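Side-chain contacts in putative uncharacterized protein TB39.8 (Mycobacterium tuberculosis, PDB 3PO8), which regulates cell growth and peptidoglycan synthesis by binding to MviN, the part described here being its phosphothreonine-dependent FHA domain: residues H46-W51 / L57-N62; T67-N70 / E76-L79; N25-G28 / Q34-L37; V6-D11 / R16-R21; D83-R86 / E91-V94. All coordinates share one frame; numbering follows the deposited sequence.

Contact 1 of 5, residues H46-W51 / L57-N62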
# COMPACT_ATOMS: atom_id res chain seq x y z
N HIS A 46 -1.31 -7.46 5.76
CA HIS A 46 -2.10 -6.36 6.29
C HIS A 46 -3.10 -5.80 5.31
O HIS A 46 -4.26 -5.57 5.66
CB HIS A 46 -1.18 -5.27 6.80
CG HIS A 46 -1.87 -4.23 7.63
ND1 HIS A 46 -1.66 -4.12 8.98
CD2 HIS A 46 -2.70 -3.22 7.29
CE1 HIS A 46 -2.37 -3.11 9.45
NE2 HIS A 46 -3.01 -2.54 8.44
N LEU A 47 -2.64 -5.51 4.10
CA LEU A 47 -3.52 -5.05 3.07
C LEU A 47 -3.02 -5.57 1.75
O LEU A 47 -1.86 -5.97 1.63
CB LEU A 47 -3.67 -3.52 3.06
CG LEU A 47 -2.41 -2.71 2.79
CD1 LEU A 47 -2.18 -2.53 1.28
CD2 LEU A 47 -2.48 -1.31 3.42
N GLU A 48 -3.91 -5.59 0.76
CA GLU A 48 -3.56 -5.90 -0.59
C GLU A 48 -3.88 -4.73 -1.48
O GLU A 48 -4.84 -4.03 -1.24
CB GLU A 48 -4.29 -7.16 -1.06
CG GLU A 48 -5.71 -7.02 -1.49
CD GLU A 48 -6.22 -8.22 -2.31
OE1 GLU A 48 -5.43 -8.97 -2.97
OE2 GLU A 48 -7.45 -8.39 -2.29
N ILE A 49 -3.07 -4.52 -2.50
CA ILE A 49 -3.39 -3.58 -3.55
C ILE A 49 -3.45 -4.38 -4.83
O ILE A 49 -2.47 -5.03 -5.21
CB ILE A 49 -2.42 -2.42 -3.68
CG1 ILE A 49 -2.41 -1.60 -2.39
CG2 ILE A 49 -2.83 -1.52 -4.84
CD1 ILE A 49 -1.30 -0.57 -2.23
N ARG A 50 -4.61 -4.35 -5.48
CA ARG A 50 -4.85 -5.04 -6.73
C ARG A 50 -4.69 -4.08 -7.88
O ARG A 50 -5.33 -3.05 -7.89
CB ARG A 50 -6.25 -5.64 -6.69
CG ARG A 50 -6.36 -6.66 -5.55
CD ARG A 50 -7.60 -7.53 -5.60
NE ARG A 50 -8.82 -6.75 -5.70
CZ ARG A 50 -9.60 -6.40 -4.68
NH1 ARG A 50 -9.31 -6.74 -3.44
NH2 ARG A 50 -10.69 -5.69 -4.91
N TRP A 51 -3.82 -4.41 -8.83
CA TRP A 51 -3.47 -3.51 -9.92
C TRP A 51 -3.67 -4.19 -11.27
O TRP A 51 -3.18 -5.28 -11.48
CB TRP A 51 -2.01 -3.12 -9.75
CG TRP A 51 -1.43 -2.24 -10.81
CD1 TRP A 51 -0.36 -2.53 -11.60
CD2 TRP A 51 -1.85 -0.92 -11.18
NE1 TRP A 51 -0.10 -1.48 -12.44
CE2 TRP A 51 -0.99 -0.47 -12.19
CE3 TRP A 51 -2.89 -0.07 -10.76
CZ2 TRP A 51 -1.13 0.77 -12.79
CZ3 TRP A 51 -3.01 1.18 -11.34
CH2 TRP A 51 -2.14 1.58 -12.35
N LEU A 57 -6.81 -0.91 -6.55
CA LEU A 57 -7.80 -1.12 -5.50
C LEU A 57 -7.12 -1.66 -4.25
O LEU A 57 -6.51 -2.75 -4.26
CB LEU A 57 -8.86 -2.11 -5.94
CG LEU A 57 -9.65 -1.70 -7.16
CD1 LEU A 57 -10.62 -2.81 -7.46
CD2 LEU A 57 -10.39 -0.40 -6.93
N LEU A 58 -7.22 -0.92 -3.17
CA LEU A 58 -6.69 -1.32 -1.89
C LEU A 58 -7.74 -2.04 -1.05
O LEU A 58 -8.88 -1.64 -1.00
CB LEU A 58 -6.17 -0.08 -1.14
CG LEU A 58 -5.61 -0.29 0.26
CD1 LEU A 58 -4.48 0.72 0.51
CD2 LEU A 58 -6.70 -0.20 1.33
N ALA A 59 -7.35 -3.09 -0.35
CA ALA A 59 -8.25 -3.80 0.55
C ALA A 59 -7.52 -4.15 1.84
O ALA A 59 -6.46 -4.79 1.81
CB ALA A 59 -8.77 -5.06 -0.11
N ASP A 60 -8.07 -3.76 2.99
CA ASP A 60 -7.57 -4.20 4.26
C ASP A 60 -7.86 -5.68 4.40
O ASP A 60 -8.95 -6.12 4.08
CB ASP A 60 -8.27 -3.43 5.38
CG ASP A 60 -7.76 -3.84 6.75
OD1 ASP A 60 -8.36 -4.75 7.35
OD2 ASP A 60 -6.73 -3.28 7.20
N LEU A 61 -6.88 -6.45 4.85
CA LEU A 61 -7.02 -7.91 4.95
C LEU A 61 -7.35 -8.32 6.36
O LEU A 61 -6.63 -9.12 6.96
CB LEU A 61 -5.74 -8.60 4.48
CG LEU A 61 -5.36 -8.38 3.02
CD1 LEU A 61 -4.01 -8.95 2.68
CD2 LEU A 61 -6.44 -9.00 2.12
N ASN A 62 -8.44 -7.76 6.90
CA ASN A 62 -8.88 -8.05 8.26
C ASN A 62 -7.72 -7.87 9.22
O ASN A 62 -7.46 -8.72 10.10
CB ASN A 62 -9.43 -9.48 8.33
CG ASN A 62 -10.15 -9.76 9.63
OD1 ASN A 62 -10.63 -8.84 10.30
ND2 ASN A 62 -10.23 -11.03 9.99

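Contact 2 of 5, residues T67-N70 / E76-L79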
# COMPACT_ATOMS: atom_id res chain seq x y z
N THR A 67 -6.49 -0.06 8.56
CA THR A 67 -5.81 0.73 7.56
C THR A 67 -6.60 2.01 7.37
O THR A 67 -7.81 2.00 7.38
CB THR A 67 -5.71 -0.04 6.21
OG1 THR A 67 -5.02 -1.27 6.41
CG2 THR A 67 -5.00 0.77 5.15
N THR A 68 -5.91 3.12 7.17
CA THR A 68 -6.56 4.35 6.73
C THR A 68 -5.94 4.88 5.46
O THR A 68 -4.78 4.63 5.16
CB THR A 68 -6.55 5.49 7.77
OG1 THR A 68 -5.21 5.94 7.98
CG2 THR A 68 -7.09 5.04 9.08
N VAL A 69 -6.75 5.58 4.69
CA VAL A 69 -6.26 6.32 3.54
C VAL A 69 -6.73 7.76 3.70
O VAL A 69 -7.92 8.00 3.93
CB VAL A 69 -6.72 5.75 2.18
CG1 VAL A 69 -6.10 6.56 1.00
CG2 VAL A 69 -6.35 4.29 2.07
N ASN A 70 -5.78 8.69 3.65
CA ASN A 70 -6.06 10.10 3.87
C ASN A 70 -6.80 10.28 5.18
O ASN A 70 -7.77 11.05 5.27
CB ASN A 70 -6.80 10.71 2.69
CG ASN A 70 -6.02 10.59 1.40
OD1 ASN A 70 -4.78 10.47 1.40
ND2 ASN A 70 -6.71 10.65 0.28
N GLU A 76 -12.25 -1.50 1.50
CA GLU A 76 -11.69 -1.27 0.17
C GLU A 76 -11.70 0.20 -0.24
O GLU A 76 -12.53 0.98 0.17
CB GLU A 76 -12.35 -2.13 -0.90
CG GLU A 76 -12.25 -3.60 -0.59
CD GLU A 76 -12.17 -4.53 -1.81
OE1 GLU A 76 -12.21 -4.05 -2.97
OE2 GLU A 76 -12.05 -5.76 -1.58
N TRP A 77 -10.74 0.58 -1.07
CA TRP A 77 -10.53 1.97 -1.46
C TRP A 77 -9.89 2.02 -2.82
O TRP A 77 -8.98 1.26 -3.08
CB TRP A 77 -9.63 2.64 -0.43
CG TRP A 77 -9.29 4.06 -0.69
CD1 TRP A 77 -8.34 4.53 -1.53
CD2 TRP A 77 -9.92 5.20 -0.12
NE1 TRP A 77 -8.32 5.90 -1.52
CE2 TRP A 77 -9.29 6.34 -0.66
CE3 TRP A 77 -10.96 5.38 0.80
CZ2 TRP A 77 -9.65 7.63 -0.29
CZ3 TRP A 77 -11.31 6.66 1.15
CH2 TRP A 77 -10.66 7.76 0.61
N GLN A 78 -10.37 2.88 -3.71
CA GLN A 78 -9.72 3.06 -4.99
C GLN A 78 -8.71 4.17 -4.87
O GLN A 78 -9.08 5.29 -4.56
CB GLN A 78 -10.74 3.37 -6.07
CG GLN A 78 -10.09 3.51 -7.43
CD GLN A 78 -11.05 3.58 -8.55
OE1 GLN A 78 -12.02 2.81 -8.59
NE2 GLN A 78 -10.78 4.45 -9.52
N LEU A 79 -7.44 3.83 -5.08
CA LEU A 79 -6.36 4.76 -4.82
C LEU A 79 -6.28 5.79 -5.94
O LEU A 79 -6.57 5.50 -7.10
CB LEU A 79 -5.04 4.01 -4.68
CG LEU A 79 -4.85 3.19 -3.42
CD1 LEU A 79 -3.70 2.26 -3.58
CD2 LEU A 79 -4.60 4.07 -2.19

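Contact 3 of 5, residues N25-G28 / Q34-L37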
# COMPACT_ATOMS: atom_id res chain seq x y z
N ASN A 25 -0.81 -7.32 -4.74
CA ASN A 25 0.41 -6.85 -4.09
C ASN A 25 0.16 -6.74 -2.60
O ASN A 25 -0.60 -5.85 -2.19
CB ASN A 25 0.79 -5.45 -4.61
CG ASN A 25 1.07 -5.42 -6.10
OD1 ASN A 25 2.23 -5.45 -6.51
ND2 ASN A 25 0.02 -5.36 -6.91
N ILE A 26 0.75 -7.62 -1.81
CA ILE A 26 0.48 -7.66 -0.38
C ILE A 26 1.50 -6.83 0.38
O ILE A 26 2.70 -6.94 0.18
CB ILE A 26 0.54 -9.13 0.15
CG1 ILE A 26 -0.48 -10.00 -0.60
CG2 ILE A 26 0.41 -9.20 1.69
CD1 ILE A 26 -1.93 -9.67 -0.35
N ILE A 27 0.99 -5.96 1.25
CA ILE A 27 1.81 -5.21 2.19
C ILE A 27 1.61 -5.80 3.57
O ILE A 27 0.48 -6.03 3.99
CB ILE A 27 1.43 -3.72 2.20
CG1 ILE A 27 1.59 -3.09 0.84
CG2 ILE A 27 2.24 -2.97 3.22
CD1 ILE A 27 1.04 -1.71 0.82
N GLY A 28 2.69 -6.04 4.28
CA GLY A 28 2.59 -6.59 5.63
C GLY A 28 3.94 -6.75 6.23
O GLY A 28 4.94 -6.37 5.64
N GLN A 34 4.82 -8.69 -0.53
CA GLN A 34 5.53 -8.06 -1.63
C GLN A 34 6.25 -6.80 -1.19
O GLN A 34 7.32 -6.48 -1.70
CB GLN A 34 4.59 -7.75 -2.79
CG GLN A 34 4.35 -8.92 -3.75
CD GLN A 34 3.45 -9.99 -3.22
OE1 GLN A 34 2.41 -9.72 -2.61
NE2 GLN A 34 3.84 -11.23 -3.45
N PHE A 35 5.64 -6.06 -0.27
CA PHE A 35 6.24 -4.86 0.33
C PHE A 35 6.16 -5.10 1.84
O PHE A 35 5.09 -5.09 2.44
CB PHE A 35 5.48 -3.60 -0.09
CG PHE A 35 6.19 -2.30 0.21
CD1 PHE A 35 7.58 -2.20 0.26
CD2 PHE A 35 5.45 -1.15 0.37
CE1 PHE A 35 8.20 -0.97 0.49
CE2 PHE A 35 6.07 0.08 0.58
CZ PHE A 35 7.44 0.15 0.65
N ARG A 36 7.31 -5.39 2.41
CA ARG A 36 7.42 -5.88 3.78
C ARG A 36 7.85 -4.75 4.71
O ARG A 36 8.86 -4.08 4.45
CB ARG A 36 8.41 -7.04 3.83
CG ARG A 36 8.47 -7.74 5.17
CD ARG A 36 9.49 -8.84 5.11
NE ARG A 36 9.50 -9.65 6.32
CZ ARG A 36 10.28 -10.69 6.51
NH1 ARG A 36 11.08 -11.09 5.55
NH2 ARG A 36 10.23 -11.36 7.65
N LEU A 37 7.08 -4.51 5.77
CA LEU A 37 7.31 -3.37 6.69
C LEU A 37 7.76 -3.86 8.07
O LEU A 37 7.10 -4.70 8.67
CB LEU A 37 6.04 -2.52 6.84
CG LEU A 37 5.39 -1.99 5.58
CD1 LEU A 37 4.30 -0.97 5.87
CD2 LEU A 37 6.38 -1.40 4.64

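Contact 4 of 5, residues V6-D11 / R16-R21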
# COMPACT_ATOMS: atom_id res chain seq x y z
N VAL A 6 2.28 2.70 -10.64
CA VAL A 6 2.02 3.22 -9.31
C VAL A 6 3.18 2.86 -8.41
O VAL A 6 3.63 1.70 -8.40
CB VAL A 6 0.73 2.63 -8.68
CG1 VAL A 6 0.57 3.15 -7.22
CG2 VAL A 6 -0.50 2.97 -9.52
N THR A 7 3.67 3.85 -7.67
CA THR A 7 4.68 3.63 -6.65
C THR A 7 4.15 3.92 -5.27
O THR A 7 3.30 4.79 -5.05
CB THR A 7 5.95 4.45 -6.87
OG1 THR A 7 5.62 5.84 -6.95
CG2 THR A 7 6.63 4.01 -8.12
N LEU A 8 4.69 3.15 -4.34
CA LEU A 8 4.39 3.28 -2.92
C LEU A 8 5.71 3.67 -2.28
O LEU A 8 6.69 2.93 -2.44
CB LEU A 8 3.96 1.94 -2.35
CG LEU A 8 2.79 1.19 -3.01
CD1 LEU A 8 2.49 -0.10 -2.27
CD2 LEU A 8 1.61 2.10 -3.06
N GLN A 9 5.77 4.78 -1.58
CA GLN A 9 7.01 5.20 -0.92
C GLN A 9 6.79 5.37 0.58
O GLN A 9 5.89 6.11 1.00
CB GLN A 9 7.53 6.52 -1.50
CG GLN A 9 8.80 7.00 -0.84
CD GLN A 9 9.48 8.08 -1.61
OE1 GLN A 9 8.85 9.04 -2.04
NE2 GLN A 9 10.80 7.95 -1.77
N LEU A 10 7.59 4.67 1.39
CA LEU A 10 7.52 4.80 2.83
C LEU A 10 7.99 6.19 3.22
O LEU A 10 9.02 6.67 2.72
CB LEU A 10 8.39 3.76 3.52
CG LEU A 10 7.75 2.44 3.91
CD1 LEU A 10 8.83 1.51 4.43
CD2 LEU A 10 6.69 2.66 4.97
N ASP A 11 7.27 6.82 4.13
CA ASP A 11 7.60 8.18 4.55
C ASP A 11 8.23 8.17 5.95
O ASP A 11 7.85 8.96 6.83
CB ASP A 11 6.35 9.07 4.50
CG ASP A 11 6.69 10.54 4.58
OD1 ASP A 11 7.87 10.89 4.34
OD2 ASP A 11 5.80 11.35 4.91
N ARG A 16 12.22 4.24 1.07
CA ARG A 16 12.04 2.94 0.43
C ARG A 16 10.73 2.87 -0.36
O ARG A 16 9.67 3.26 0.13
CB ARG A 16 12.07 1.82 1.47
CG ARG A 16 12.16 0.45 0.89
CD ARG A 16 12.72 -0.56 1.89
NE ARG A 16 11.90 -0.68 3.08
CZ ARG A 16 11.01 -1.63 3.31
NH1 ARG A 16 10.80 -2.60 2.42
NH2 ARG A 16 10.35 -1.64 4.46
N THR A 17 10.83 2.31 -1.57
CA THR A 17 9.78 2.37 -2.57
C THR A 17 9.47 0.99 -3.13
O THR A 17 10.34 0.15 -3.26
CB THR A 17 10.23 3.31 -3.71
OG1 THR A 17 10.34 4.65 -3.19
CG2 THR A 17 9.27 3.32 -4.87
N TYR A 18 8.20 0.78 -3.45
CA TYR A 18 7.73 -0.41 -4.11
C TYR A 18 6.85 -0.01 -5.29
O TYR A 18 5.98 0.87 -5.15
CB TYR A 18 6.93 -1.24 -3.12
CG TYR A 18 6.31 -2.46 -3.75
CD1 TYR A 18 7.08 -3.57 -4.05
CD2 TYR A 18 4.97 -2.49 -4.06
CE1 TYR A 18 6.50 -4.70 -4.63
CE2 TYR A 18 4.38 -3.61 -4.66
CZ TYR A 18 5.15 -4.71 -4.93
OH TYR A 18 4.62 -5.84 -5.52
N GLN A 19 7.09 -0.64 -6.43
CA GLN A 19 6.29 -0.42 -7.61
C GLN A 19 5.27 -1.53 -7.77
O GLN A 19 5.64 -2.69 -7.77
CB GLN A 19 7.18 -0.33 -8.85
CG GLN A 19 6.43 0.10 -10.08
CD GLN A 19 7.32 0.64 -11.17
OE1 GLN A 19 7.44 0.03 -12.22
NE2 GLN A 19 7.94 1.78 -10.92
N LEU A 20 4.00 -1.17 -7.95
CA LEU A 20 2.97 -2.19 -8.06
C LEU A 20 3.21 -3.05 -9.28
O LEU A 20 3.58 -2.55 -10.36
CB LEU A 20 1.56 -1.61 -8.17
CG LEU A 20 1.05 -0.76 -7.02
CD1 LEU A 20 -0.41 -0.43 -7.22
CD2 LEU A 20 1.24 -1.48 -5.71
N ARG A 21 2.97 -4.34 -9.11
CA ARG A 21 2.93 -5.27 -10.22
C ARG A 21 1.48 -5.61 -10.54
O ARG A 21 0.60 -5.47 -9.69
CB ARG A 21 3.66 -6.55 -9.84
CG ARG A 21 5.11 -6.34 -9.40
CD ARG A 21 5.81 -7.63 -8.97
NE ARG A 21 6.37 -7.56 -7.62
CZ ARG A 21 6.73 -8.62 -6.89
NH1 ARG A 21 6.59 -9.86 -7.36
NH2 ARG A 21 7.22 -8.45 -5.67
O HOH W 1 2.99 -0.06 -11.41

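Contact 5 of 5, residues D83-R86 / E91-V94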
# COMPACT_ATOMS: atom_id res chain seq x y z
N ASP A 83 -2.52 9.81 -2.54
CA ASP A 83 -3.12 9.20 -1.35
C ASP A 83 -2.05 8.78 -0.38
O ASP A 83 -0.95 8.38 -0.78
CB ASP A 83 -3.99 8.01 -1.71
CG ASP A 83 -5.36 8.41 -2.29
OD1 ASP A 83 -5.72 9.62 -2.31
OD2 ASP A 83 -6.11 7.49 -2.70
N VAL A 84 -2.36 8.90 0.90
CA VAL A 84 -1.44 8.50 1.95
C VAL A 84 -2.08 7.39 2.76
O VAL A 84 -3.16 7.55 3.37
CB VAL A 84 -1.02 9.68 2.84
CG1 VAL A 84 -0.07 9.21 3.92
CG2 VAL A 84 -0.33 10.75 1.97
N ILE A 85 -1.44 6.22 2.68
CA ILE A 85 -1.91 5.03 3.41
C ILE A 85 -1.24 4.97 4.77
O ILE A 85 -0.03 5.11 4.85
CB ILE A 85 -1.59 3.74 2.64
CG1 ILE A 85 -2.14 3.79 1.22
CG2 ILE A 85 -2.12 2.53 3.44
CD1 ILE A 85 -1.44 2.82 0.32
N ARG A 86 -2.00 4.77 5.84
CA ARG A 86 -1.41 4.59 7.16
C ARG A 86 -1.78 3.25 7.74
O ARG A 86 -2.92 2.82 7.68
CB ARG A 86 -1.83 5.70 8.10
CG ARG A 86 -1.18 7.00 7.71
CD ARG A 86 -1.63 8.16 8.58
NE ARG A 86 -0.94 9.38 8.17
CZ ARG A 86 -1.34 10.23 7.22
NH1 ARG A 86 -2.47 10.05 6.55
NH2 ARG A 86 -0.58 11.30 6.94
N GLU A 91 3.62 5.14 7.17
CA GLU A 91 2.91 5.99 6.23
C GLU A 91 3.47 5.74 4.86
O GLU A 91 4.68 5.77 4.67
CB GLU A 91 3.07 7.48 6.58
CG GLU A 91 2.68 7.83 7.99
CD GLU A 91 2.56 9.34 8.20
OE1 GLU A 91 3.06 10.11 7.33
OE2 GLU A 91 1.98 9.76 9.23
N ILE A 92 2.59 5.48 3.90
CA ILE A 92 2.98 5.21 2.52
C ILE A 92 2.33 6.20 1.58
O ILE A 92 1.11 6.36 1.58
CB ILE A 92 2.57 3.81 2.13
CG1 ILE A 92 3.37 2.79 2.93
CG2 ILE A 92 2.76 3.59 0.63
CD1 ILE A 92 2.91 1.36 2.81
N ILE A 93 3.14 6.88 0.78
CA ILE A 93 2.66 7.83 -0.21
C ILE A 93 2.50 7.13 -1.55
O ILE A 93 3.42 6.46 -2.04
CB ILE A 93 3.65 9.01 -0.38
CG1 ILE A 93 3.93 9.67 0.99
CG2 ILE A 93 3.11 10.03 -1.36
CD1 ILE A 93 5.14 10.57 1.03
N VAL A 94 1.33 7.28 -2.15
CA VAL A 94 0.99 6.62 -3.40
C VAL A 94 1.15 7.65 -4.52
O VAL A 94 0.60 8.74 -4.42
CB VAL A 94 -0.47 6.13 -3.39
CG1 VAL A 94 -0.84 5.52 -4.74
CG2 VAL A 94 -0.68 5.14 -2.27

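Contact 1 of 5, residues H46-W51 / L57-N62
Leu47 and Leu58 meet by their methyl ends on the buried face of a beta hairpin, CD1 of Leu47 lying 4.1 Å from CD1 of Leu58. Ile49 extends this apolar layer with its CG1, 4.2 Å from CB of Leu58. The backbones beneath it are tightly laced: Glu48 and Ala59 exchange two bonds, Ala59 N to Glu48 O at 2.8 Å, and Arg50 and Leu57 do likewise. Past the strand ends Leu61 N still reaches His46 O at 2.9 Å. The imidazole of His46 and the carboxylate of Asp60, their planes 84° apart, merely pack; His46 ND1 is bonded to Ser43 N and NE2 to Gly66 O, and Asp60 OD2 to the hydroxyls of Ser63 and Thr67.

On the looser face Glu48, Arg50 and Leu57 are partly open to solvent, with Ala59 buried beneath them. A bend in the arginine chain (chi3 -53°) brings NH1 to Glu48 OE2 at 2.7 Å and to 3.8 Å from the methyl CB of Ala59. That OE2 lies near the guanidinium plane but is itself met from above the carboxylate plane, while Arg50 NH2 pairs with Glu76.

The hairpin occupies the middle of the mixed sheet: strand 23-28 flanks strand 47-51, strand 76-78 flanks strand 56-60, and Ile85 of strand 84-87 and Leu8 of strand 4-10 press on its buried face from the other sheet.

Contact 2 of 5, residues T67-N70 / E76-L79
Val69 sits over one face of the Trp77 indole, a CH-pi contact led by one methyl. Its CG1 is 3.8 Å from the centroid of the five-membered ring and 27° off the ring normal, with the indole nitrogen NE1 of Trp77 its nearest ring atom at 3.4 Å. CB of Val69 stands 3.8 Å above the plane over the middle of the indole, and CG2 of Val69 comes within 4.0 Å of Trp77 CG, so CB and both methyls lie against the ring. The indole reaches this place because its CG is anti to the tryptophan N (chi1 179°), which lays the ring against the valine. Leu79 extends the apolar patch, its CD2 lying 4.3 Å from Val69 CG1. At the six-membered end Asn70 ND2 approaches CZ2 of Trp77 obliquely at 4.3 Å, a loose contact.

The second shell is polar. Asp83 receives Trp77 NE1 on OD2 and Asn70 ND2 on OD1, tying the Trp77 and Asn70 side chains to one carboxylate and helping to fix the rotation of the indole; Asn70 OD1 in turn is bonded to Val84 N. Farther out, backbone bonds join Thr68 to Arg86 and Trp77 to Leu58, anchoring each segment in a different sheet.

With the nearest CA atoms, those of Val69 and Trp77, 7.9 Å apart, the segments meet through side chains alone, as facing sheets do in the FHA beta sandwich, here at the edge strand 76-78 of the mixed sheet.

Contact 3 of 5, residues N25-G28 / Q34-L37
Gln34, Gly28 and Ile27 carry most of the interface, and Gln34 does so by imitating a backbone carbonyl. Bent at chi2 (75°), its chain turns OE1 back to accept Ile26 N at 2.8 Å, in the carbonyl plane and on a lone pair; through this bond a side-chain amide prolongs the parallel pairing ahead of the start of strand 35-36. Ile26 O, for its part, receives Phe35 N at 3.1 Å and, weakly, Gln34 N.

Gly28 is almost fully extended. Its N bonds to Phe35 O at 3.2 Å, while its O takes Leu37 N at 2.8 Å and a CA-H contact from Arg36.

On the buried face Ile27 lies alongside Phe35: CG1 of Ile27 approaches the ring at its edge and is 4.0 Å from Phe35 CB. The other branch, CG2 of Ile27, meets CD1 of Leu37 at 3.9 Å, and Leu37 CD2 lies over one face of the phenyl ring. Ile92, from the facing sheet, touches all three residues.

Parallel strands joined by a short connection, with the Gly-Arg pair Gly28-Arg29 at its start, are recognisable from this family and consistent with the peptide-binding loop of FHA domains.

Contact 4 of 5, residues V6-D11 / R16-R21
Leu8 packs beside Tyr18 and across Leu20. CB of Leu8 lies 3.6 Å from Tyr18 O; CG, anti to the leucine's own carbonyl carbon (chi1 -55°), lies 3.9 Å from Tyr18 O and 4.1 Å from Leu20 CD2. The methyl CD1 of Leu8 then touches two groups, at the edge of the Tyr18 ring, 3.9 Å from CD2, and equally near CD2 of Leu20, whose side chain it crosses at about a right angle. Tyr18 OH is bonded to Asn25 OD1 and the tyrosine ring meets that of Phe35.

These residues belong to the antiparallel hairpin of strands 4-10 and 17-19, which forms one edge of the six-stranded sheet of the FHA sandwich. Leu8 and Tyr18 form a hydrogen-bonded pair in it, with Leu8 N to Tyr18 O at 2.7 Å.

Toward the hairpin's open end CB of Val6 presses on CD1 of Leu20 at 3.6 Å, and a water bridges Val6 N and Leu20 O. At the turn end Arg16 runs alongside Leu10, its NH2 3.5 Å from Leu10 CD1 and bonded to Arg36 O. On the solvent side Gln9 NE2 and Thr17 OG1 both bond to Gly15 O, and Gln9 OE1 to Arg95.

Contact 5 of 5, residues D83-R86 / E91-V94
Ile92 O is gripped twice from the neighbouring strand: Ile85 N donates to it at 2.8 Å, and CA of Val84 adds a C-H contact at 3.3 Å. Ile92 N returns a bond to Ile85 O, and Val94 N reaches Asp83 O, fastening the antiparallel hairpin of strands 84-87 and 90-98.

Its two faces differ. Inward, CD1 of Ile85 touches CG2 of Val94 at 3.6 Å, and the branch points of Ile85 and Ile92 oppose each other, CB to CB, at 4.2 Å. Leu8 from strand 4-10 packs against both Ile92 and Val94.

Outward, Arg86 and Glu91 run side by side. With the arginine extended from CG to NE, its NE meets OE2 of Glu91 at 3.1 Å. The bond is straight (164°) and close to the guanidinium plane, but enters from above the carboxylate, whose plane is turned 85° from that of the guanidinium. Val84 CG1 lies 3.4 Å above one face of the Arg86 guanidinium, offset toward its rim.

A salt bridge made by one hydrogen bond, met out of the carboxylate plane on a partly exposed face, probably depends little on the direction of the carboxylate, whereas the backbone bonds beneath it fix the register.

In the fold
Contacts 1 and 3 share the mixed sheet, where strands 47-51 and 23-28 are neighbours, and both are buried; contacts 4 and 5 share the other sheet through strands 4-10 and 90-98 and are only partly buried. All four rest on backbone pairing, antiparallel except in contact 3. Contact 2 differs in kind: it spans the two sheets with side chains alone. The principle is that of a sandwich: aliphatic and aromatic groups from contacts 1, 3, 4 and 5 interdigitate in the middle, while salt bridges occupy the outer faces of contacts 1 and 5. Contacts 2 and 3 lie on opposite sides of the chain's centre, about 15 Å apart between centres.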